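Local coordinates for protein class I phosphodiesterase PDEB1 (Leishmania major, PDB 2R8Q) that belongs to the class I cyclic nucleotide phosphodiesterase family and carries an all-helical catalytic domain that holds a zinc ion, a magnesium ion and 3-isobutyl-1-methylxanthine, at residues 95-100 with 273-278; 122-127 with 232-237; 28-33 with 56-61. All coordinates share one frame; numbering follows the deposited sequence.

Interaction 1 (95-100 with 273-278). With IBM (3-isobutyl-1-methylxanthine), chain E.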
# COMPACT_ATOMS: atom_id res chain seq x y z
N ARG A 95 -12.97 -4.52 10.30
CA ARG A 95 -13.10 -5.88 10.78
C ARG A 95 -13.83 -5.98 12.11
O ARG A 95 -14.04 -4.98 12.80
CB ARG A 95 -11.71 -6.51 10.91
CG ARG A 95 -10.89 -6.47 9.62
CD ARG A 95 -9.60 -7.27 9.78
NE ARG A 95 -8.81 -7.31 8.55
CZ ARG A 95 -7.72 -8.05 8.39
NH1 ARG A 95 -7.29 -8.82 9.38
NH2 ARG A 95 -7.06 -8.03 7.24
N ARG A 96 -14.22 -7.20 12.46
CA ARG A 96 -14.93 -7.43 13.71
C ARG A 96 -13.97 -7.58 14.89
O ARG A 96 -13.94 -8.63 15.54
CB ARG A 96 -15.82 -8.66 13.59
CG ARG A 96 -16.90 -8.54 12.53
CD ARG A 96 -17.87 -9.71 12.60
NE ARG A 96 -18.88 -9.64 11.55
CZ ARG A 96 -18.62 -9.76 10.25
NH1 ARG A 96 -17.38 -9.95 9.84
NH2 ARG A 96 -19.61 -9.68 9.37
N VAL A 97 -13.20 -6.53 15.15
CA VAL A 97 -12.26 -6.52 16.27
C VAL A 97 -12.96 -5.76 17.40
O VAL A 97 -13.90 -5.00 17.16
CB VAL A 97 -10.94 -5.83 15.90
CG1 VAL A 97 -10.19 -6.68 14.88
CG2 VAL A 97 -11.21 -4.44 15.33
N PRO A 98 -12.51 -5.94 18.66
CA PRO A 98 -13.12 -5.27 19.81
C PRO A 98 -13.18 -3.75 19.81
O PRO A 98 -14.19 -3.17 20.22
CB PRO A 98 -12.30 -5.79 20.99
CG PRO A 98 -11.83 -7.14 20.52
CD PRO A 98 -11.43 -6.84 19.09
N TYR A 99 -12.11 -3.10 19.35
CA TYR A 99 -12.07 -1.65 19.36
C TYR A 99 -11.97 -0.96 18.01
O TYR A 99 -12.77 -0.07 17.71
CB TYR A 99 -10.91 -1.18 20.25
CG TYR A 99 -10.83 0.33 20.39
CD1 TYR A 99 -11.72 1.02 21.20
CD2 TYR A 99 -9.87 1.05 19.69
CE1 TYR A 99 -11.66 2.41 21.32
CE2 TYR A 99 -9.80 2.43 19.80
CZ TYR A 99 -10.69 3.10 20.62
OH TYR A 99 -10.60 4.47 20.74
N HIS A 100 -11.00 -1.35 17.19
CA HIS A 100 -10.82 -0.71 15.90
C HIS A 100 -11.78 -1.18 14.83
O HIS A 100 -11.38 -1.57 13.73
CB HIS A 100 -9.37 -0.84 15.43
CG HIS A 100 -8.42 0.04 16.18
ND1 HIS A 100 -7.63 -0.42 17.21
CD2 HIS A 100 -8.16 1.36 16.07
CE1 HIS A 100 -6.93 0.58 17.71
NE2 HIS A 100 -7.23 1.68 17.03
N THR A 273 -9.21 -2.50 26.05
CA THR A 273 -8.57 -3.53 26.85
C THR A 273 -8.69 -4.92 26.23
O THR A 273 -7.71 -5.65 26.14
CB THR A 273 -9.16 -3.56 28.28
OG1 THR A 273 -8.88 -2.31 28.92
CG2 THR A 273 -8.53 -4.69 29.09
N GLU A 274 -9.90 -5.28 25.79
CA GLU A 274 -10.09 -6.59 25.18
C GLU A 274 -9.31 -6.73 23.89
O GLU A 274 -8.79 -7.81 23.59
CB GLU A 274 -11.58 -6.85 24.92
CG GLU A 274 -11.87 -8.21 24.27
CD GLU A 274 -11.26 -9.40 25.00
OE1 GLU A 274 -11.11 -9.34 26.24
OE2 GLU A 274 -10.93 -10.40 24.34
N GLU A 275 -9.20 -5.66 23.10
CA GLU A 275 -8.45 -5.77 21.86
C GLU A 275 -6.97 -5.98 22.18
O GLU A 275 -6.30 -6.80 21.55
CB GLU A 275 -8.61 -4.51 20.99
CG GLU A 275 -7.84 -4.62 19.68
CD GLU A 275 -8.25 -3.58 18.65
OE1 GLU A 275 -9.46 -3.50 18.34
OE2 GLU A 275 -7.37 -2.86 18.16
N PHE A 276 -6.47 -5.24 23.17
CA PHE A 276 -5.08 -5.37 23.59
C PHE A 276 -4.80 -6.80 24.07
O PHE A 276 -3.80 -7.41 23.71
CB PHE A 276 -4.75 -4.39 24.72
CG PHE A 276 -4.53 -2.96 24.26
CD1 PHE A 276 -4.60 -2.61 22.92
CD2 PHE A 276 -4.24 -1.97 25.20
CE1 PHE A 276 -4.38 -1.30 22.51
CE2 PHE A 276 -4.02 -0.66 24.80
CZ PHE A 276 -4.09 -0.32 23.45
N TYR A 277 -5.70 -7.34 24.89
CA TYR A 277 -5.54 -8.69 25.40
C TYR A 277 -5.48 -9.71 24.27
O TYR A 277 -4.74 -10.69 24.34
CB TYR A 277 -6.68 -9.06 26.36
CG TYR A 277 -6.59 -8.43 27.73
CD1 TYR A 277 -7.63 -8.56 28.64
CD2 TYR A 277 -5.46 -7.71 28.13
CE1 TYR A 277 -7.56 -8.00 29.91
CE2 TYR A 277 -5.38 -7.14 29.40
CZ TYR A 277 -6.43 -7.29 30.28
OH TYR A 277 -6.36 -6.73 31.54
N ARG A 278 -6.26 -9.48 23.22
CA ARG A 278 -6.24 -10.41 22.10
C ARG A 278 -4.92 -10.32 21.35
O ARG A 278 -4.44 -11.32 20.81
CB ARG A 278 -7.43 -10.16 21.17
CG ARG A 278 -8.76 -10.50 21.83
CD ARG A 278 -9.93 -10.44 20.87
NE ARG A 278 -11.19 -10.61 21.58
CZ ARG A 278 -12.38 -10.66 21.01
NH1 ARG A 278 -12.49 -10.56 19.69
NH2 ARG A 278 -13.47 -10.81 21.75
N9 IBM E . -3.66 3.33 24.49
C8 IBM E . -3.32 2.82 25.72
N7 IBM E . -4.30 2.84 26.59
C5 IBM E . -5.35 3.40 25.88
C4 IBM E . -4.98 3.70 24.59
N3 IBM E . -5.74 4.25 23.63
C2 IBM E . -7.02 4.53 24.00
N1 IBM E . -7.49 4.26 25.29
C6 IBM E . -6.66 3.69 26.23
O6 IBM E . -7.07 3.45 27.35
O2 IBM E . -7.79 5.04 23.19
C10 IBM E . -8.87 4.57 25.64
C11 IBM E . -5.24 4.52 22.29
C12 IBM E . -4.91 3.19 21.60
C13 IBM E . -6.11 2.66 20.84
C14 IBM E . -3.70 3.35 20.68
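P98 lays its ring over the guanidinium of R278 and against CB of E275: P98 CG sits 3.6 Å from R278 NH1, over one face and offset toward the rim of the flat group, while P98 CB packs 3.9 Å from E275 CB. The R278 plane is held by E274, one turn earlier in the helix, whose OE2 takes R278 NE at 2.8 Å in a salt bridge through the anti lone pair, nearly in the guanidinium plane. E274 OE2 has a second partner in R296.

E275 reaches from helix 262-285 into the loop before helix 102-118. Its CG lies anti to the backbone N (chi1 -179°) and the chain stays extended beyond CG, which carries the carboxylate to the backbone of Y99 and H100. E275 OE1 accepts two amides, Y99 N on the anti side and H100 N on the syn side, each at 2.9 Å. E275 OE2 receives H100 ND1 at 2.6 Å along a nearly straight path (173°); the oxygen lies in the imidazole plane, although ring and carboxylate are turned 45° apart.

The Y99 ring edge covers one H100 face, with Y99 CD2 3.5 Å above the ring centre, and Y99 OH is hydrogen-bonded to N257. Y99, H100 and F276 all belong to the 3-isobutyl-1-methylxanthine pocket: H100 CE1 comes 3.8 Å from the isobutyl carbon C13, and F276 presents its edge to the xanthine, CE2 lying 3.7 Å from C8.

The side chain of H100 is also close to the bound zinc ion. One carboxylate thus serves three N-H donors, two from the main chain and one from the imidazole, and this shared acceptor fixes both the rotation of E275 and the setting of the H100 ring against the loop backbone.

Interaction 2 (122-127 with 232-237)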
# COMPACT_ATOMS: atom_id res chain seq x y z
N SER A 122 -13.70 25.07 14.24
CA SER A 122 -13.95 25.38 12.83
C SER A 122 -13.50 26.80 12.50
O SER A 122 -13.32 27.14 11.33
CB SER A 122 -15.44 25.22 12.49
OG SER A 122 -16.24 26.20 13.12
N GLU A 123 -13.33 27.62 13.53
CA GLU A 123 -12.91 29.01 13.34
C GLU A 123 -11.45 29.10 12.91
O GLU A 123 -10.99 30.14 12.44
CB GLU A 123 -13.10 29.80 14.63
CG GLU A 123 -14.55 30.01 15.00
CD GLU A 123 -14.73 30.63 16.37
OE1 GLU A 123 -13.71 31.06 16.96
OE2 GLU A 123 -15.88 30.68 16.85
N LEU A 124 -10.72 28.00 13.06
CA LEU A 124 -9.31 27.96 12.70
C LEU A 124 -9.09 27.33 11.33
O LEU A 124 -7.96 27.29 10.84
CB LEU A 124 -8.54 27.15 13.75
CG LEU A 124 -8.72 27.54 15.21
CD1 LEU A 124 -8.13 26.46 16.11
CD2 LEU A 124 -8.07 28.89 15.47
N LEU A 125 -10.17 26.86 10.71
CA LEU A 125 -10.08 26.19 9.41
C LEU A 125 -11.05 26.71 8.36
O LEU A 125 -11.99 27.44 8.67
CB LEU A 125 -10.36 24.69 9.59
CG LEU A 125 -9.55 23.92 10.63
CD1 LEU A 125 -10.14 22.53 10.80
CD2 LEU A 125 -8.09 23.86 10.19
N THR A 126 -10.81 26.33 7.11
CA THR A 126 -11.72 26.71 6.03
C THR A 126 -12.83 25.65 6.04
O THR A 126 -12.68 24.60 6.67
CB THR A 126 -11.04 26.68 4.65
OG1 THR A 126 -10.61 25.35 4.34
CG2 THR A 126 -9.84 27.62 4.63
N GLU A 127 -13.93 25.92 5.35
CA GLU A 127 -15.03 24.96 5.31
C GLU A 127 -14.58 23.68 4.61
O GLU A 127 -14.98 22.59 4.99
CB GLU A 127 -16.24 25.56 4.59
CG GLU A 127 -16.84 26.75 5.31
CD GLU A 127 -18.14 27.22 4.69
OE1 GLU A 127 -18.18 27.41 3.46
OE2 GLU A 127 -19.12 27.41 5.44
N SER A 232 4.93 30.53 18.38
CA SER A 232 5.19 31.54 17.36
C SER A 232 3.94 32.34 16.99
O SER A 232 4.04 33.47 16.49
CB SER A 232 5.78 30.89 16.10
OG SER A 232 4.94 29.85 15.62
N GLY A 233 2.77 31.77 17.24
CA GLY A 233 1.53 32.46 16.93
C GLY A 233 0.78 31.91 15.73
O GLY A 233 1.28 31.93 14.61
N PHE A 234 -0.43 31.40 15.97
CA PHE A 234 -1.26 30.85 14.91
C PHE A 234 -1.72 31.92 13.93
O PHE A 234 -2.21 32.98 14.34
CB PHE A 234 -2.49 30.15 15.51
CG PHE A 234 -3.49 29.70 14.48
CD1 PHE A 234 -3.27 28.55 13.72
CD2 PHE A 234 -4.65 30.44 14.25
CE1 PHE A 234 -4.19 28.16 12.75
CE2 PHE A 234 -5.57 30.05 13.28
CZ PHE A 234 -5.34 28.91 12.53
N GLU A 235 -1.57 31.65 12.64
CA GLU A 235 -2.00 32.58 11.60
C GLU A 235 -2.94 31.82 10.68
O GLU A 235 -2.53 30.91 9.96
CB GLU A 235 -0.80 33.10 10.82
CG GLU A 235 0.12 33.98 11.65
CD GLU A 235 1.29 34.52 10.86
OE1 GLU A 235 1.05 35.25 9.87
OE2 GLU A 235 2.44 34.22 11.22
N LYS A 236 -4.22 32.19 10.71
CA LYS A 236 -5.21 31.49 9.90
C LYS A 236 -4.94 31.50 8.40
O LYS A 236 -5.35 30.58 7.70
CB LYS A 236 -6.61 32.04 10.17
CG LYS A 236 -7.72 31.19 9.57
CD LYS A 236 -9.10 31.69 9.95
CE LYS A 236 -10.19 30.83 9.32
NZ LYS A 236 -11.54 31.35 9.66
N ASP A 237 -4.25 32.51 7.90
CA ASP A 237 -3.99 32.55 6.47
C ASP A 237 -2.85 31.62 6.06
O ASP A 237 -2.58 31.44 4.87
CB ASP A 237 -3.69 33.99 6.01
CG ASP A 237 -2.42 34.56 6.63
OD1 ASP A 237 -2.10 35.73 6.33
OD2 ASP A 237 -1.75 33.85 7.40
O HOH W 1 -13.46 29.50 9.60
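L124 and F234 cross obliquely where two interhelical loops of the all-helical phosphodiesterase fold meet at the surface, one leading into helix 127-139 and the other into helix 239-254. The leucine reaches the ring with one branch, CD2 packing 3.5 Å from F234 CE2, while its CB lies 3.9 Å from F234 CZ. F234 has CG anti to the backbone N (chi1 173°), which extends the ring toward the 3-10 turn at 122-124 and brings its edge to the carbonyl of L124. That oxygen, L124 O, lies close to the ring plane, 3.5 Å from F234 CZ; it is buried here and has no hydrogen-bonding partner in the model. L325, from a loop, touches both side chains and extends the apolar patch, and V245 of helix 239-254 packs on F234.

K236, fully extended beyond CG, runs along the backbone carbonyls of the turn, and its CE comes 3.3 Å from E123 O. At the end of the chain K236 NZ gives a hydrogen bond of 3.1 Å to E123 O, approaching from above the carbonyl plane. A water, 2.7 Å from K236 NZ, accepts from the ammonium and donates to L125 O.

Interaction 3 (28-33 with 56-61)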
# COMPACT_ATOMS: atom_id res chain seq x y z
N MET A 28 -31.13 4.02 5.41
CA MET A 28 -32.11 5.10 5.40
C MET A 28 -33.42 4.76 6.12
O MET A 28 -34.18 5.66 6.46
CB MET A 28 -32.41 5.52 3.96
CG MET A 28 -31.19 6.06 3.22
SD MET A 28 -30.26 7.29 4.17
CE MET A 28 -31.31 8.74 3.99
N SER A 29 -33.66 3.47 6.36
CA SER A 29 -34.88 3.06 7.04
C SER A 29 -34.77 3.24 8.55
O SER A 29 -35.77 3.20 9.26
CB SER A 29 -35.21 1.60 6.72
OG SER A 29 -34.31 0.72 7.35
N ILE A 30 -33.55 3.43 9.05
CA ILE A 30 -33.33 3.61 10.48
C ILE A 30 -34.03 4.88 10.98
O ILE A 30 -33.78 5.98 10.48
CB ILE A 30 -31.83 3.72 10.82
CG1 ILE A 30 -31.12 2.41 10.48
CG2 ILE A 30 -31.65 4.07 12.29
CD1 ILE A 30 -31.53 1.22 11.35
N ASP A 31 -34.91 4.72 11.97
CA ASP A 31 -35.63 5.85 12.52
C ASP A 31 -35.10 6.23 13.90
O ASP A 31 -35.24 5.48 14.87
CB ASP A 31 -37.13 5.52 12.61
CG ASP A 31 -37.93 6.62 13.27
OD1 ASP A 31 -37.62 7.81 13.05
OD2 ASP A 31 -38.89 6.29 14.01
N PHE A 32 -34.47 7.39 13.98
CA PHE A 32 -33.91 7.87 15.24
C PHE A 32 -34.94 8.72 15.98
O PHE A 32 -34.86 8.89 17.19
CB PHE A 32 -32.67 8.74 15.00
CG PHE A 32 -31.52 7.99 14.39
CD1 PHE A 32 -31.12 8.27 13.09
CD2 PHE A 32 -30.84 7.03 15.12
CE1 PHE A 32 -30.04 7.59 12.53
CE2 PHE A 32 -29.76 6.35 14.57
CZ PHE A 32 -29.36 6.63 13.27
N GLY A 33 -35.91 9.24 15.23
CA GLY A 33 -36.91 10.09 15.82
C GLY A 33 -36.22 11.39 16.20
O GLY A 33 -35.62 12.05 15.35
N MET A 56 -25.04 -1.79 12.98
CA MET A 56 -24.12 -1.31 11.95
C MET A 56 -24.84 -0.35 11.01
O MET A 56 -24.25 0.62 10.53
CB MET A 56 -23.53 -2.48 11.16
CG MET A 56 -22.40 -3.20 11.88
SD MET A 56 -20.92 -2.15 11.99
CE MET A 56 -19.90 -3.11 13.10
N ASP A 57 -26.11 -0.63 10.74
CA ASP A 57 -26.89 0.25 9.87
C ASP A 57 -27.18 1.55 10.61
O ASP A 57 -27.11 2.64 10.04
CB ASP A 57 -28.22 -0.41 9.45
CG ASP A 57 -28.03 -1.54 8.46
OD1 ASP A 57 -27.06 -1.51 7.68
OD2 ASP A 57 -28.88 -2.46 8.45
N ALA A 58 -27.51 1.44 11.90
CA ALA A 58 -27.79 2.62 12.70
C ALA A 58 -26.54 3.51 12.80
O ALA A 58 -26.64 4.73 12.71
CB ALA A 58 -28.26 2.21 14.10
N ALA A 59 -25.38 2.90 12.98
CA ALA A 59 -24.13 3.66 13.07
C ALA A 59 -23.85 4.39 11.76
O ALA A 59 -23.39 5.53 11.77
CB ALA A 59 -22.98 2.72 13.42
N ALA A 60 -24.11 3.73 10.64
CA ALA A 60 -23.90 4.34 9.34
C ALA A 60 -24.87 5.50 9.20
O ALA A 60 -24.56 6.53 8.60
CB ALA A 60 -24.15 3.31 8.24
N GLY A 61 -26.07 5.33 9.76
CA GLY A 61 -27.08 6.37 9.70
C GLY A 61 -26.69 7.59 10.52
O GLY A 61 -27.04 8.72 10.16
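I30 and F32 press from the loop after helix 21-28 onto one side of helix 55-68, a loop-on-helix packing in the N-terminal part of this all-helical phosphodiesterase. The isoleucine meets the helix with its longer branch: I30 CG1 lies 4.0 Å from A58 N, and I30 CD1 reaches D57 CB at 4.2 Å. The other branch, I30 CG2, stands 4.3 Å from A58 CB. With CG1 anti to the carbonyl carbon (chi1 -64°), both branches are turned to A58, CG1 to its N and CA and CG2 to its CA and CB.

F32 works by its edge. A58 O lies in the ring plane, 3.4 Å from F32 CZ, and F32 CE1 approaches G61 C, the glycine of the next turn letting the ring come close to the main chain. Within the loop the two apolar residues also pack on each other, I30 CG2 standing 3.6 Å above one face of the F32 ring, offset toward its rim.

Farther out, F38 meets F32 edge-to-face and V62 of helix 55-68 touches it. D57 turns its carboxylate to R91 of helix 80-92 in a salt bridge, which leaves its CB to pack against I30. The loop is tied down by Y52, whose OH is hydrogen-bonded to D31 O. Beyond F32, a weak hydrogen bond of 3.1 Å joins G33 N to D31 OD1.

The three contacts tie loops into an all-helical domain, yet only interaction 1 belongs to the ligand pocket, where its H100 side chain lies about 4 Å from the zinc ion and about 5 Å from the magnesium ion. Interaction 3 is its closer neighbour, with centres 24 Å apart and nearest atoms about 6 Å apart, though the two do not touch. Interaction 2 lies on the opposite side of the chain's centre from interaction 1, 36 Å between centres, and 34 Å from interaction 3. Along the chain, 28-33 with 56-61 closes first; 95-100 with 273-278 then spans both segments of interaction 2. Helix 102-118 follows 95-100 and leads into the loop holding 122-127.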